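Local coordinates for protein xylulose kinase (PDB 2ITM) that phosphorylates D-xylulose to D-xylulose 5-phosphate at the expense of ATP, working as a homodimer of the FGGY carbohydrate kinase family, at residues P125-P130 with H275-A280. Sequence-based numbering, arbitrary orientation.
Sequences PGFTAP and HSFCHA
Phe-127 reaches across from the loop leading into helix 128-138 and sets the edge of its ring against the imidazole of His-275, an edge-to-face (T-shaped) pair with centroids 5.4 Å apart and planes at 69°. Followed outward, its CB already points toward strand 275-278, and CG stands anti to the carbonyl carbon and beside the backbone N (chi1 -62°), a setting that sends the ring on toward the strand. None of CG, the CD pair and the CE pair comes within 4.2 Å of that strand; the length of the ring carries CZ across between backbones whose nearest CA atoms, in Phe-127 and His-275, are 11.5 Å apart. CZ does the touching: it lies over one face of the imidazole, displaced toward the rim, 3.7 Å from His-275 NE2 and 4.0 Å from His-275 CE1. The same CZ comes within 4.4 Å of Phe-277 CZ, near the plane of that second ring and at its edge. In the FGGY kinases two domains of the actin-like ATPase fold flank a cleft, and here a residue of the N-terminal domain meets an outermost strand of the C-terminal sheet across it, beside the bound D-xylulose. A long, rigid phenyl suits a gap that no backbone hydrogen bond spans, while the flat imidazole offers a pi face to its C-H edge. Phe-127 also meets Met-175 and the ring of the substrate-binding His-78, whose backbone O accepts a hydrogen bond from Thr-128 OG1. Phe-277 lies two residues beyond His-275 on the strand, and its apolar side chain comes, at the nearest atoms, to about 4 Å from the sugar.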
loop_
_atom_site.group_PDB
_atom_site.type_symbol
_atom_site.label_atom_id
_atom_site.label_comp_id
_atom_site.label_asym_id
_atom_site.label_seq_id
_atom_site.Cartn_x
_atom_site.Cartn_y
_atom_site.Cartn_z
ATOM N N PRO A 125 11.415 -14.046 -23.949
ATOM C CA PRO A 125 11.784 -13.024 -24.922
ATOM C C PRO A 125 13.228 -12.627 -24.753
ATOM O O PRO A 125 13.828 -12.119 -25.682
ATOM C CB PRO A 125 10.886 -11.853 -24.549
ATOM C CG PRO A 125 9.757 -12.447 -23.906
ATOM C CD PRO A 125 10.182 -13.709 -23.237
ATOM N N GLY A 126 13.761 -12.861 -23.562
ATOM C CA GLY A 126 15.156 -12.633 -23.261
ATOM C C GLY A 126 16.090 -13.612 -23.940
ATOM O O GLY A 126 17.269 -13.336 -24.087
ATOM N N PHE A 127 15.557 -14.750 -24.354
ATOM C CA PHE A 127 16.340 -15.774 -25.014
ATOM C C PHE A 127 16.631 -15.433 -26.463
ATOM O O PHE A 127 15.935 -14.650 -27.076
ATOM C CB PHE A 127 15.652 -17.126 -24.920
ATOM C CG PHE A 127 15.469 -17.625 -23.516
ATOM C CD1 PHE A 127 14.658 -18.710 -23.257
ATOM C CD2 PHE A 127 16.106 -17.020 -22.460
ATOM C CE1 PHE A 127 14.484 -19.169 -21.986
ATOM C CE2 PHE A 127 15.934 -17.469 -21.195
ATOM C CZ PHE A 127 15.122 -18.542 -20.950
ATOM N N THR A 128 17.681 -16.020 -27.002
ATOM C CA THR A 128 18.277 -15.564 -28.244
ATOM C C THR A 128 17.374 -15.845 -29.454
ATOM O O THR A 128 17.176 -14.994 -30.302
ATOM C CB THR A 128 19.656 -16.207 -28.429
ATOM O OG1 THR A 128 20.347 -16.229 -27.181
ATOM C CG2 THR A 128 20.526 -15.341 -29.295
ATOM N N ALA A 129 16.823 -17.051 -29.503
ATOM C CA ALA A 129 16.097 -17.528 -30.664
ATOM C C ALA A 129 14.938 -16.643 -31.134
ATOM O O ALA A 129 14.882 -16.290 -32.273
ATOM C CB ALA A 129 15.652 -18.932 -30.458
ATOM N N PRO A 130 14.024 -16.288 -30.241
ATOM C CA PRO A 130 12.937 -15.406 -30.607
ATOM C C PRO A 130 13.405 -14.034 -31.076
ATOM O O PRO A 130 12.743 -13.420 -31.896
ATOM C CB PRO A 130 12.108 -15.277 -29.339
ATOM C CG PRO A 130 12.994 -15.663 -28.272
ATOM C CD PRO A 130 13.963 -16.629 -28.813
ATOM N N HIS A 275 14.468 -22.927 -15.023
ATOM C CA HIS A 275 15.246 -23.123 -16.220
ATOM C C HIS A 275 16.275 -24.225 -16.116
ATOM O O HIS A 275 16.857 -24.444 -15.075
ATOM C CB HIS A 275 15.854 -21.820 -16.672
ATOM C CG HIS A 275 14.835 -20.833 -17.117
ATOM N ND1 HIS A 275 14.767 -19.555 -16.620
ATOM C CD2 HIS A 275 13.805 -20.961 -17.977
ATOM C CE1 HIS A 275 13.755 -18.926 -17.177
ATOM N NE2 HIS A 275 13.152 -19.758 -18.003
ATOM N N SER A 276 16.453 -24.924 -17.225
ATOM C CA SER A 276 17.371 -26.033 -17.296
ATOM C C SER A 276 18.372 -25.828 -18.421
ATOM O O SER A 276 18.003 -25.684 -19.577
ATOM C CB SER A 276 16.610 -27.348 -17.465
ATOM O OG SER A 276 17.481 -28.446 -17.558
ATOM N N PHE A 277 19.636 -25.787 -18.059
ATOM C CA PHE A 277 20.720 -25.591 -19.001
ATOM C C PHE A 277 21.857 -26.564 -18.793
ATOM O O PHE A 277 21.941 -27.228 -17.768
ATOM C CB PHE A 277 21.264 -24.173 -18.894
ATOM C CG PHE A 277 20.261 -23.106 -19.130
ATOM C CD1 PHE A 277 20.048 -22.126 -18.193
ATOM C CD2 PHE A 277 19.547 -23.064 -20.302
ATOM C CE1 PHE A 277 19.137 -21.143 -18.409
ATOM C CE2 PHE A 277 18.639 -22.073 -20.528
ATOM C CZ PHE A 277 18.435 -21.108 -19.587
ATOM N N CYS A 278 22.761 -26.618 -19.758
ATOM C CA CYS A 278 24.055 -27.220 -19.540
ATOM C C CYS A 278 24.860 -26.410 -18.530
ATOM O O CYS A 278 24.724 -25.207 -18.453
ATOM C CB CYS A 278 24.815 -27.386 -20.861
ATOM S SG CYS A 278 24.031 -28.408 -22.113
ATOM N N HIS A 279 25.677 -27.092 -17.746
ATOM C CA HIS A 279 26.670 -26.447 -16.898
ATOM C C HIS A 279 27.963 -26.199 -17.675
ATOM O O HIS A 279 28.198 -26.813 -18.692
ATOM C CB HIS A 279 26.934 -27.305 -15.656
ATOM C CG HIS A 279 27.530 -26.565 -14.501
ATOM N ND1 HIS A 279 27.881 -25.236 -14.563
ATOM C CD2 HIS A 279 27.827 -26.969 -13.249
ATOM C CE1 HIS A 279 28.374 -24.857 -13.401
ATOM N NE2 HIS A 279 28.354 -25.893 -12.587
ATOM N N ALA A 280 28.797 -25.302 -17.169
ATOM C CA ALA A 280 30.039 -24.939 -17.830
ATOM C C ALA A 280 31.150 -25.971 -17.627
ATOM O O ALA A 280 32.313 -25.702 -17.861
ATOM C CB ALA A 280 30.499 -23.567 -17.387
#